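Local coordinates for protein alpha-toxin (Clostridium novyi, PDB 2VK9) that is a large clostridial toxin whose N-terminal catalytic region belongs to the TcdA/TcdB family and the GT-A fold clan, at residues K98-W104 with D126-F132; Y116-W120 with C283-P289; Y278-D284 with A387-N393. All blocks are in the same frame, centred on the assembly; numbering follows the deposited sequence.

Contact 1: K98-W104 with D126-F132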
loop_
_atom_site.group_PDB
_atom_site.type_symbol
_atom_site.label_atom_id
_atom_site.label_comp_id
_atom_site.label_asym_id
_atom_site.label_seq_id
_atom_site.Cartn_x
_atom_site.Cartn_y
_atom_site.Cartn_z
ATOM N N LYS A 98 15.983 -6.432 -12.708
ATOM C CA LYS A 98 16.359 -7.358 -11.649
ATOM C C LYS A 98 16.869 -6.631 -10.414
ATOM O O LYS A 98 18.023 -6.748 -10.001
ATOM C CB LYS A 98 17.304 -8.427 -12.167
ATOM C CG LYS A 98 16.531 -9.395 -13.030
ATOM C CD LYS A 98 17.315 -10.576 -13.431
ATOM C CE LYS A 98 16.472 -11.455 -14.301
ATOM N NZ LYS A 98 17.122 -12.792 -14.431
ATOM N N ASN A 99 15.950 -5.858 -9.852
ATOM C CA ASN A 99 16.127 -5.201 -8.591
ATOM C C ASN A 99 15.089 -5.735 -7.646
ATOM O O ASN A 99 13.923 -5.845 -8.007
ATOM C CB ASN A 99 15.933 -3.709 -8.770
ATOM C CG ASN A 99 16.989 -3.101 -9.648
ATOM O OD1 ASN A 99 18.179 -3.412 -9.516
ATOM N ND2 ASN A 99 16.570 -2.229 -10.556
ATOM N N LEU A 100 15.518 -6.090 -6.442
ATOM C CA LEU A 100 14.588 -6.456 -5.393
ATOM C C LEU A 100 14.810 -5.510 -4.234
ATOM O O LEU A 100 15.922 -5.398 -3.731
ATOM C CB LEU A 100 14.816 -7.905 -4.971
ATOM C CG LEU A 100 14.039 -8.475 -3.783
ATOM C CD1 LEU A 100 12.549 -8.437 -4.042
ATOM C CD2 LEU A 100 14.494 -9.891 -3.508
ATOM N N SER A 101 13.763 -4.809 -3.819
ATOM C CA SER A 101 13.936 -3.790 -2.796
ATOM C C SER A 101 13.088 -4.046 -1.579
ATOM O O SER A 101 11.950 -4.480 -1.694
ATOM C CB SER A 101 13.618 -2.412 -3.352
ATOM O OG SER A 101 14.539 -2.061 -4.372
ATOM N N PHE A 102 13.655 -3.779 -0.410
ATOM C CA PHE A 102 12.925 -3.830 0.847
ATOM C C PHE A 102 13.139 -2.500 1.533
ATOM O O PHE A 102 14.111 -1.805 1.253
ATOM C CB PHE A 102 13.456 -4.952 1.735
ATOM C CG PHE A 102 13.357 -6.312 1.122
ATOM C CD1 PHE A 102 14.384 -6.808 0.341
ATOM C CD2 PHE A 102 12.239 -7.104 1.332
ATOM C CE1 PHE A 102 14.295 -8.074 -0.228
ATOM C CE2 PHE A 102 12.140 -8.367 0.768
ATOM C CZ PHE A 102 13.171 -8.854 -0.015
ATOM N N ILE A 103 12.225 -2.138 2.420
ATOM C CA ILE A 103 12.357 -0.924 3.221
ATOM C C ILE A 103 12.193 -1.290 4.682
ATOM O O ILE A 103 11.294 -2.053 5.028
ATOM C CB ILE A 103 11.242 0.080 2.900
ATOM C CG1 ILE A 103 11.329 0.547 1.448
ATOM C CG2 ILE A 103 11.249 1.252 3.901
ATOM C CD1 ILE A 103 10.131 1.323 1.032
ATOM N N TRP A 104 13.058 -0.761 5.537
ATOM C CA TRP A 104 12.784 -0.763 6.963
ATOM C C TRP A 104 13.201 0.565 7.562
ATOM O O TRP A 104 14.387 0.809 7.718
ATOM C CB TRP A 104 13.464 -1.927 7.708
ATOM C CG TRP A 104 12.961 -1.969 9.114
ATOM C CD1 TRP A 104 13.551 -1.416 10.209
ATOM C CD2 TRP A 104 11.711 -2.506 9.565
ATOM N NE1 TRP A 104 12.773 -1.602 11.320
ATOM C CE2 TRP A 104 11.632 -2.267 10.956
ATOM C CE3 TRP A 104 10.657 -3.185 8.933
ATOM C CZ2 TRP A 104 10.537 -2.682 11.734
ATOM C CZ3 TRP A 104 9.565 -3.594 9.706
ATOM C CH2 TRP A 104 9.520 -3.343 11.093
ATOM N N ASP A 126 20.640 -13.672 -8.843
ATOM C CA ASP A 126 20.629 -12.921 -10.097
ATOM C C ASP A 126 19.954 -11.545 -9.969
ATOM O O ASP A 126 19.745 -10.860 -10.968
ATOM C CB ASP A 126 19.949 -13.748 -11.193
ATOM C CG ASP A 126 18.525 -14.182 -10.820
ATOM O OD1 ASP A 126 18.205 -14.259 -9.611
ATOM O OD2 ASP A 126 17.721 -14.458 -11.746
ATOM N N TYR A 127 19.620 -11.150 -8.740
ATOM C CA TYR A 127 19.033 -9.840 -8.460
ATOM C C TYR A 127 20.003 -8.938 -7.697
ATOM O O TYR A 127 20.836 -9.419 -6.926
ATOM C CB TYR A 127 17.744 -10.011 -7.654
ATOM C CG TYR A 127 16.530 -10.323 -8.502
ATOM C CD1 TYR A 127 16.357 -11.586 -9.079
ATOM C CD2 TYR A 127 15.553 -9.355 -8.733
ATOM C CE1 TYR A 127 15.241 -11.873 -9.869
ATOM C CE2 TYR A 127 14.435 -9.632 -9.526
ATOM C CZ TYR A 127 14.290 -10.889 -10.089
ATOM O OH TYR A 127 13.197 -11.160 -10.867
ATOM N N ASN A 128 19.921 -7.633 -7.934
ATOM C CA ASN A 128 20.520 -6.671 -7.037
ATOM C C ASN A 128 19.487 -6.430 -5.954
ATOM O O ASN A 128 18.391 -5.903 -6.219
ATOM C CB ASN A 128 20.880 -5.368 -7.747
ATOM C CG ASN A 128 22.020 -5.535 -8.740
ATOM O OD1 ASN A 128 22.814 -6.456 -8.632
ATOM N ND2 ASN A 128 22.099 -4.638 -9.711
ATOM N N ILE A 129 19.828 -6.861 -4.740
ATOM C CA ILE A 129 18.926 -6.791 -3.613
ATOM C C ILE A 129 19.345 -5.651 -2.707
ATOM O O ILE A 129 20.513 -5.541 -2.333
ATOM C CB ILE A 129 18.874 -8.121 -2.855
ATOM C CG1 ILE A 129 18.375 -9.223 -3.789
ATOM C CG2 ILE A 129 17.935 -8.011 -1.677
ATOM C CD1 ILE A 129 18.432 -10.610 -3.218
ATOM N N ARG A 130 18.400 -4.783 -2.376
ATOM C CA ARG A 130 18.700 -3.654 -1.514
ATOM C C ARG A 130 17.672 -3.552 -0.420
ATOM O O ARG A 130 16.516 -3.922 -0.593
ATOM C CB ARG A 130 18.711 -2.346 -2.296
ATOM C CG ARG A 130 19.882 -2.115 -3.231
ATOM C CD ARG A 130 19.579 -0.872 -4.057
ATOM N NE ARG A 130 20.421 -0.707 -5.236
ATOM C CZ ARG A 130 20.210 -1.287 -6.418
ATOM N NH1 ARG A 130 19.178 -2.101 -6.612
ATOM N NH2 ARG A 130 21.042 -1.053 -7.417
ATOM N N LEU A 131 18.122 -3.044 0.718
ATOM C CA LEU A 131 17.279 -2.788 1.862
ATOM C C LEU A 131 17.452 -1.318 2.201
ATOM O O LEU A 131 18.547 -0.854 2.488
ATOM C CB LEU A 131 17.694 -3.695 3.016
ATOM C CG LEU A 131 17.080 -3.597 4.416
ATOM C CD1 LEU A 131 15.584 -3.456 4.352
ATOM C CD2 LEU A 131 17.413 -4.884 5.110
ATOM N N PHE A 132 16.361 -0.576 2.124
ATOM C CA PHE A 132 16.438 0.857 2.241
ATOM C C PHE A 132 16.045 1.266 3.629
ATOM O O PHE A 132 15.103 0.728 4.189
ATOM C CB PHE A 132 15.530 1.510 1.207
ATOM C CG PHE A 132 16.061 1.415 -0.192
ATOM C CD1 PHE A 132 15.664 0.384 -1.031
ATOM C CD2 PHE A 132 16.976 2.348 -0.664
ATOM C CE1 PHE A 132 16.166 0.291 -2.331
ATOM C CE2 PHE A 132 17.482 2.260 -1.961
ATOM C CZ PHE A 132 17.079 1.235 -2.794
HETATM O O HOH W 1 17.209 -3.045 -5.186
#
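Lys98 lays its CB over one face of the Tyr127 ring, 4.1 Å from the ring centroid and displaced toward the rim, a CH-pi contact. The edge of that ring runs against the Asn99 and Leu100 backbone. Phe132 instead turns its edge to Ser101, with OG in the ring plane and 3.5 Å from Phe132 CE1, while the edge of Phe102 receives Ile129 CG2. The Arg130 guanidinium is met at its edge: NH1 gives a weak bond to Asn99 OD1 (3.3 Å), with the amide and guanidinium planes 71° apart, and the same NH1 donates to water 1. That water donates to Ser101 OG and Asn128 O, so it joins both strands from the side of Asn99 and Arg130.

The backbones of strands 99-103 and 128-132 pair in parallel, 19° between their directions. Alternate residues of 98-104 bond to the neighbouring strand, from Lys98 O to Asn128 N (2.9 Å) as far as Trp104 N to Phe132 O (2.9 Å). At one end the Lys98 chain runs extended beyond CG (chi2 -172°), which carries NZ to Asp126 OD2 (3.2 Å) in a salt bridge; NZ makes a further salt bridge to Asp362.

Helix 111-123 joins the strands in a beta-alpha-beta crossover and packs on the Leu100, Phe102, Ile129 and Leu131 face; helix 263-278 meets the other, and strand 280-283 flanks 99-103.

Contact 2: Y116-W120 with C283-P289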
loop_
_atom_site.group_PDB
_atom_site.type_symbol
_atom_site.label_atom_id
_atom_site.label_comp_id
_atom_site.label_asym_id
_atom_site.label_seq_id
_atom_site.Cartn_x
_atom_site.Cartn_y
_atom_site.Cartn_z
ATOM N N TYR A 116 14.380 -13.425 7.049
ATOM C CA TYR A 116 13.563 -13.323 5.835
ATOM C C TYR A 116 14.365 -12.721 4.688
ATOM O O TYR A 116 14.284 -13.171 3.551
ATOM C CB TYR A 116 12.317 -12.459 6.062
ATOM C CG TYR A 116 11.215 -13.060 6.906
ATOM C CD1 TYR A 116 9.878 -12.873 6.569
ATOM C CD2 TYR A 116 11.500 -13.790 8.058
ATOM C CE1 TYR A 116 8.850 -13.406 7.360
ATOM C CE2 TYR A 116 10.484 -14.328 8.850
ATOM C CZ TYR A 116 9.165 -14.130 8.499
ATOM O OH TYR A 116 8.175 -14.648 9.303
ATOM N N TYR A 117 15.137 -11.694 5.010
ATOM C CA TYR A 117 15.932 -10.974 4.036
ATOM C C TYR A 117 16.986 -11.888 3.450
ATOM O O TYR A 117 17.242 -11.871 2.249
ATOM C CB TYR A 117 16.592 -9.798 4.732
ATOM C CG TYR A 117 17.385 -8.863 3.857
ATOM C CD1 TYR A 117 16.802 -8.223 2.765
ATOM C CD2 TYR A 117 18.706 -8.582 4.158
ATOM C CE1 TYR A 117 17.528 -7.344 1.993
ATOM C CE2 TYR A 117 19.436 -7.715 3.404
ATOM C CZ TYR A 117 18.850 -7.092 2.322
ATOM O OH TYR A 117 19.608 -6.223 1.575
ATOM N N ASN A 118 17.582 -12.695 4.321
ATOM C CA ASN A 118 18.570 -13.676 3.926
ATOM C C ASN A 118 17.967 -14.753 3.026
ATOM O O ASN A 118 18.638 -15.298 2.153
ATOM C CB ASN A 118 19.174 -14.317 5.168
ATOM C CG ASN A 118 20.318 -15.241 4.837
ATOM O OD1 ASN A 118 21.323 -14.813 4.277
ATOM N ND2 ASN A 118 20.170 -16.520 5.169
ATOM N N MET A 119 16.697 -15.055 3.262
ATOM C CA MET A 119 15.993 -16.078 2.522
ATOM C C MET A 119 15.843 -15.619 1.068
ATOM O O MET A 119 16.138 -16.361 0.134
ATOM C CB MET A 119 14.645 -16.319 3.188
ATOM C CG MET A 119 13.787 -17.395 2.562
ATOM S SD MET A 119 14.245 -19.059 3.047
ATOM C CE MET A 119 14.613 -18.788 4.774
ATOM N N TRP A 120 15.409 -14.374 0.899
ATOM C CA TRP A 120 15.374 -13.725 -0.399
ATOM C C TRP A 120 16.741 -13.709 -1.076
ATOM O O TRP A 120 16.846 -13.996 -2.270
ATOM C CB TRP A 120 14.841 -12.307 -0.247
ATOM C CG TRP A 120 13.370 -12.273 -0.098
ATOM C CD1 TRP A 120 12.670 -12.030 1.041
ATOM C CD2 TRP A 120 12.402 -12.515 -1.123
ATOM N NE1 TRP A 120 11.322 -12.094 0.789
ATOM C CE2 TRP A 120 11.132 -12.383 -0.536
ATOM C CE3 TRP A 120 12.486 -12.822 -2.482
ATOM C CZ2 TRP A 120 9.954 -12.548 -1.259
ATOM C CZ3 TRP A 120 11.316 -12.986 -3.198
ATOM C CH2 TRP A 120 10.067 -12.853 -2.584
ATOM N N CYS A 283 9.281 -5.681 -2.151
ATOM C CA CYS A 283 8.692 -6.655 -1.258
ATOM C C CYS A 283 8.691 -6.214 0.196
ATOM O O CYS A 283 9.598 -5.537 0.665
ATOM C CB CYS A 283 9.390 -8.002 -1.397
ATOM S SG CYS A 283 8.529 -9.327 -0.539
ATOM N N ASP A 284 7.638 -6.615 0.894
ATOM C CA ASP A 284 7.507 -6.419 2.317
ATOM C C ASP A 284 8.353 -7.473 3.023
ATOM O O ASP A 284 8.361 -8.642 2.614
ATOM C CB ASP A 284 6.049 -6.616 2.684
ATOM C CG ASP A 284 5.629 -5.801 3.880
ATOM O OD1 ASP A 284 5.863 -6.269 5.032
ATOM O OD2 ASP A 284 5.041 -4.704 3.655
ATOM N N LEU A 285 9.063 -7.069 4.077
ATOM C CA LEU A 285 9.892 -8.003 4.858
ATOM C C LEU A 285 9.124 -9.129 5.598
ATOM O O LEU A 285 9.736 -10.037 6.170
ATOM C CB LEU A 285 10.804 -7.235 5.811
ATOM C CG LEU A 285 12.099 -6.730 5.178
ATOM C CD1 LEU A 285 12.663 -5.526 5.921
ATOM C CD2 LEU A 285 13.121 -7.853 5.100
ATOM N N ASP A 286 7.795 -9.079 5.571
ATOM C CA ASP A 286 6.965 -10.151 6.115
ATOM C C ASP A 286 6.765 -11.301 5.149
ATOM O O ASP A 286 6.338 -12.368 5.549
ATOM C CB ASP A 286 5.599 -9.599 6.484
ATOM C CG ASP A 286 5.663 -8.668 7.657
ATOM O OD1 ASP A 286 6.713 -8.663 8.349
ATOM O OD2 ASP A 286 4.664 -7.949 7.887
ATOM N N PHE A 287 7.039 -11.074 3.872
ATOM C CA PHE A 287 6.858 -12.107 2.870
ATOM C C PHE A 287 8.165 -12.832 2.654
ATOM O O PHE A 287 9.225 -12.351 3.050
ATOM C CB PHE A 287 6.365 -11.506 1.560
ATOM C CG PHE A 287 4.937 -11.022 1.604
ATOM C CD1 PHE A 287 4.239 -10.923 2.808
ATOM C CD2 PHE A 287 4.296 -10.635 0.433
ATOM C CE1 PHE A 287 2.918 -10.464 2.839
ATOM C CE2 PHE A 287 2.978 -10.173 0.457
ATOM C CZ PHE A 287 2.289 -10.086 1.661
ATOM N N LEU A 288 8.080 -14.000 2.037
ATOM C CA LEU A 288 9.240 -14.821 1.778
ATOM C C LEU A 288 9.130 -15.275 0.351
ATOM O O LEU A 288 8.065 -15.140 -0.244
ATOM C CB LEU A 288 9.250 -16.019 2.720
ATOM C CG LEU A 288 9.717 -15.727 4.148
ATOM C CD1 LEU A 288 9.382 -16.872 5.073
ATOM C CD2 LEU A 288 11.203 -15.458 4.183
ATOM N N PRO A 289 10.234 -15.772 -0.230
ATOM C CA PRO A 289 10.154 -16.347 -1.568
ATOM C C PRO A 289 9.044 -17.383 -1.699
ATOM O O PRO A 289 8.698 -18.039 -0.721
ATOM C CB PRO A 289 11.525 -16.998 -1.771
ATOM C CG PRO A 289 12.249 -16.862 -0.490
ATOM C CD PRO A 289 11.610 -15.774 0.284
#
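Trp120, on helix 111-123, packs against Pro289 just after a type I turn, Asp284 to Phe287, that carries the Asp-X-Asp sequence characteristic of GT-A enzymes (Asp284, Leu285, Asp286). The indole stands with CG beside the backbone N (chi1 -78°), a setting that carries its end toward 283-289. Pro289 CD sits over one face, 3.6 Å from the centroid of the five-membered ring, in a CH-pi contact. In the indole plane NE1 donates to Phe287 O (3.1 Å, N-H...O 160°), approaching from above that carbonyl's plane. The in-plane bond and the proline on the face together probably restrict how the ring can turn. Cys283 SG approaches the benzo ring obliquely, 4.5 Å from its centroid, as a sulfur-aromatic contact.

One turn earlier on the helix, the CB of Tyr116 is directed toward the loop. Leu288 CG lies over one ring face, 4.2 Å from the centroid, and the two side chains cross at about a right angle; Tyr116 OH is bonded beyond the segments by Asp519 N. For Met119, between them in sequence, chi1 (-178°, CG anti to the backbone N) brings CG against Pro289 CG at 3.5 Å and Leu288 CD2 at 3.6 Å; the chain bends only beyond it.

Asp286 has its CB directed away from helix 111-123, and its OD2 bonds with Ser523 OG, tying the turn to helix 518-523. The Tyr117 side chain touches Ile129 and Leu131 of the sheet; on the loop side its CB meets Leu285 CD2 at 4.0 Å.

Contact 3: Y278-D284 with A387-N393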
loop_
_atom_site.group_PDB
_atom_site.type_symbol
_atom_site.label_atom_id
_atom_site.label_comp_id
_atom_site.label_asym_id
_atom_site.label_seq_id
_atom_site.Cartn_x
_atom_site.Cartn_y
_atom_site.Cartn_z
ATOM N N TYR A 278 14.437 2.779 -9.452
ATOM C CA TYR A 278 15.112 1.537 -9.833
ATOM C C TYR A 278 14.241 0.616 -10.660
ATOM O O TYR A 278 14.742 -0.139 -11.492
ATOM C CB TYR A 278 15.564 0.766 -8.583
ATOM C CG TYR A 278 16.521 1.534 -7.700
ATOM C CD1 TYR A 278 16.045 2.333 -6.657
ATOM C CD2 TYR A 278 17.898 1.472 -7.914
ATOM C CE1 TYR A 278 16.911 3.054 -5.852
ATOM C CE2 TYR A 278 18.783 2.186 -7.108
ATOM C CZ TYR A 278 18.282 2.982 -6.082
ATOM O OH TYR A 278 19.148 3.703 -5.271
ATOM N N GLY A 279 12.935 0.661 -10.415
ATOM C CA GLY A 279 12.019 -0.341 -10.950
ATOM C C GLY A 279 12.333 -1.704 -10.357
ATOM O O GLY A 279 13.190 -1.825 -9.482
ATOM N N GLY A 280 11.649 -2.732 -10.851
ATOM C CA GLY A 280 11.847 -4.095 -10.389
ATOM C C GLY A 280 10.762 -4.534 -9.421
ATOM O O GLY A 280 9.591 -4.178 -9.572
ATOM N N VAL A 281 11.168 -5.313 -8.424
ATOM C CA VAL A 281 10.261 -5.855 -7.437
ATOM C C VAL A 281 10.436 -5.100 -6.141
ATOM O O VAL A 281 11.564 -4.834 -5.722
ATOM C CB VAL A 281 10.579 -7.333 -7.160
ATOM C CG1 VAL A 281 9.560 -7.938 -6.217
ATOM C CG2 VAL A 281 10.643 -8.114 -8.457
ATOM N N TYR A 282 9.324 -4.736 -5.514
ATOM C CA TYR A 282 9.348 -4.296 -4.126
ATOM C C TYR A 282 8.681 -5.355 -3.284
ATOM O O TYR A 282 7.623 -5.852 -3.641
ATOM C CB TYR A 282 8.621 -2.971 -3.902
ATOM C CG TYR A 282 8.345 -2.770 -2.437
ATOM C CD1 TYR A 282 9.348 -2.322 -1.574
ATOM C CD2 TYR A 282 7.098 -3.096 -1.891
ATOM C CE1 TYR A 282 9.113 -2.169 -0.213
ATOM C CE2 TYR A 282 6.851 -2.957 -0.519
ATOM C CZ TYR A 282 7.863 -2.490 0.312
ATOM O OH TYR A 282 7.631 -2.357 1.662
ATOM N N CYS A 283 9.281 -5.681 -2.151
ATOM C CA CYS A 283 8.692 -6.655 -1.258
ATOM C C CYS A 283 8.691 -6.214 0.196
ATOM O O CYS A 283 9.598 -5.537 0.665
ATOM C CB CYS A 283 9.390 -8.002 -1.397
ATOM S SG CYS A 283 8.529 -9.327 -0.539
ATOM N N ASP A 284 7.638 -6.615 0.894
ATOM C CA ASP A 284 7.507 -6.419 2.317
ATOM C C ASP A 284 8.353 -7.473 3.023
ATOM O O ASP A 284 8.361 -8.642 2.614
ATOM C CB ASP A 284 6.049 -6.616 2.684
ATOM C CG ASP A 284 5.629 -5.801 3.880
ATOM O OD1 ASP A 284 5.863 -6.269 5.032
ATOM O OD2 ASP A 284 5.041 -4.704 3.655
ATOM N N ALA A 387 2.027 -4.835 -0.603
ATOM C CA ALA A 387 3.140 -5.538 0.031
ATOM C C ALA A 387 4.116 -6.155 -0.967
ATOM O O ALA A 387 5.254 -6.465 -0.614
ATOM C CB ALA A 387 2.614 -6.594 0.960
ATOM N N PHE A 388 3.657 -6.348 -2.201
ATOM C CA PHE A 388 4.469 -6.921 -3.273
ATOM C C PHE A 388 4.073 -6.251 -4.582
ATOM O O PHE A 388 2.934 -6.397 -5.041
ATOM C CB PHE A 388 4.240 -8.428 -3.347
ATOM C CG PHE A 388 5.209 -9.163 -4.228
ATOM C CD1 PHE A 388 6.430 -9.603 -3.731
ATOM C CD2 PHE A 388 4.886 -9.465 -5.535
ATOM C CE1 PHE A 388 7.324 -10.309 -4.534
ATOM C CE2 PHE A 388 5.777 -10.168 -6.341
ATOM C CZ PHE A 388 6.990 -10.586 -5.837
ATOM N N ILE A 389 5.008 -5.498 -5.160
ATOM C CA ILE A 389 4.766 -4.703 -6.355
ATOM C C ILE A 389 5.858 -4.961 -7.375
ATOM O O ILE A 389 7.045 -4.908 -7.048
ATOM C CB ILE A 389 4.802 -3.198 -6.040
ATOM C CG1 ILE A 389 3.954 -2.856 -4.811
ATOM C CG2 ILE A 389 4.372 -2.375 -7.248
ATOM C CD1 ILE A 389 4.243 -1.455 -4.266
ATOM N N ILE A 390 5.469 -5.233 -8.615
ATOM C CA ILE A 390 6.446 -5.369 -9.684
ATOM C C ILE A 390 6.143 -4.339 -10.746
ATOM O O ILE A 390 5.023 -4.281 -11.241
ATOM C CB ILE A 390 6.419 -6.759 -10.327
ATOM C CG1 ILE A 390 6.704 -7.843 -9.285
ATOM C CG2 ILE A 390 7.440 -6.830 -11.456
ATOM C CD1 ILE A 390 6.316 -9.225 -9.738
ATOM N N SER A 391 7.134 -3.526 -11.091
ATOM C CA SER A 391 6.982 -2.512 -12.124
ATOM C C SER A 391 8.332 -2.038 -12.600
ATOM O O SER A 391 9.232 -1.875 -11.789
ATOM C CB SER A 391 6.233 -1.308 -11.563
ATOM O OG SER A 391 6.310 -0.191 -12.445
ATOM N N ASN A 392 8.469 -1.810 -13.906
ATOM C CA ASN A 392 9.585 -1.020 -14.442
ATOM C C ASN A 392 9.319 0.470 -14.252
ATOM O O ASN A 392 8.164 0.859 -14.092
ATOM C CB ASN A 392 9.855 -1.379 -15.900
ATOM C CG ASN A 392 10.575 -2.697 -16.027
ATOM O OD1 ASN A 392 11.420 -3.015 -15.194
ATOM N ND2 ASN A 392 10.241 -3.482 -17.038
ATOM N N ASN A 393 10.357 1.305 -14.218
ATOM C CA ASN A 393 10.106 2.710 -13.862
ATOM C C ASN A 393 9.341 3.520 -14.906
ATOM O O ASN A 393 8.764 4.561 -14.591
ATOM C CB ASN A 393 11.348 3.453 -13.348
ATOM C CG ASN A 393 12.491 3.467 -14.331
ATOM O OD1 ASN A 393 12.347 3.855 -15.483
ATOM N ND2 ASN A 393 13.651 3.082 -13.860
HETATM O O HOH W 2 12.855 -0.258 -14.286
#
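Val281 and Ile390 face each other as a non-hydrogen-bonded pair where strand 280-283 meets the antiparallel strand 382-391 of the mixed GT-A sheet; the local strand directions differ by 165°. Backbone bonds define the register. Gly280 and Ser391 form one hydrogen-bonded pair, and Tyr282 and Ile389 another, with Tyr282 N to Ile389 O at 2.8 Å and nearly straight (172°). Beyond the strand, Asp284 N still reaches Ala387 O (2.8 Å), bringing the pairing up to the start of the turn. At the other end Gly279, with positive phi (65°), leads out of helix 263-278 and lays its CA against Ser391 O, 3.3 Å away.

Water 2 accepts from Asn393 N, donates to Asn392 OD1 and gives a weak bond to Tyr278 O, so bridging the segments; Asn392 OD1 is also held by Ser97 N.

Apolar contacts divide between two faces. The Tyr282 and Ile389 side chains cross obliquely, CD2 of the tyrosine meeting CD1 of the isoleucine at 4.1 Å, on the side of helix 263-278. On the opposite face Val281 splits its branches: CG2 runs alongside Ile390 CG1, while CG1, anti to the backbone N, meets Phe388 CE1 at 3.7 Å. Cys283 SG lies at the edge of the same phenyl ring, in its plane, 5.1 Å from the Phe388 centroid.

All three contacts lie within the catalytic domain and meet at strand 280-283 and the loop after it. Contact 1 comes first along the chain and closes before contact 3 opens; contact 2 interleaves with both, because its helix lies between the strands of contact 1 and its loop continues the first segment of contact 3. The centre of contact 1 is about 10 Å from that of contact 2 and about 9 Å from that of contact 3; the centres of contacts 2 and 3 are about 13 Å apart. Probable backbone bonds from Asn99 and Ser101 to Val281 join contacts 1 and 3 in one mixed sheet. The Asp-X-Asp turn thus leaves the sheet next to strand 382-391 and meets helix 111-123, consistent with both helping to position it.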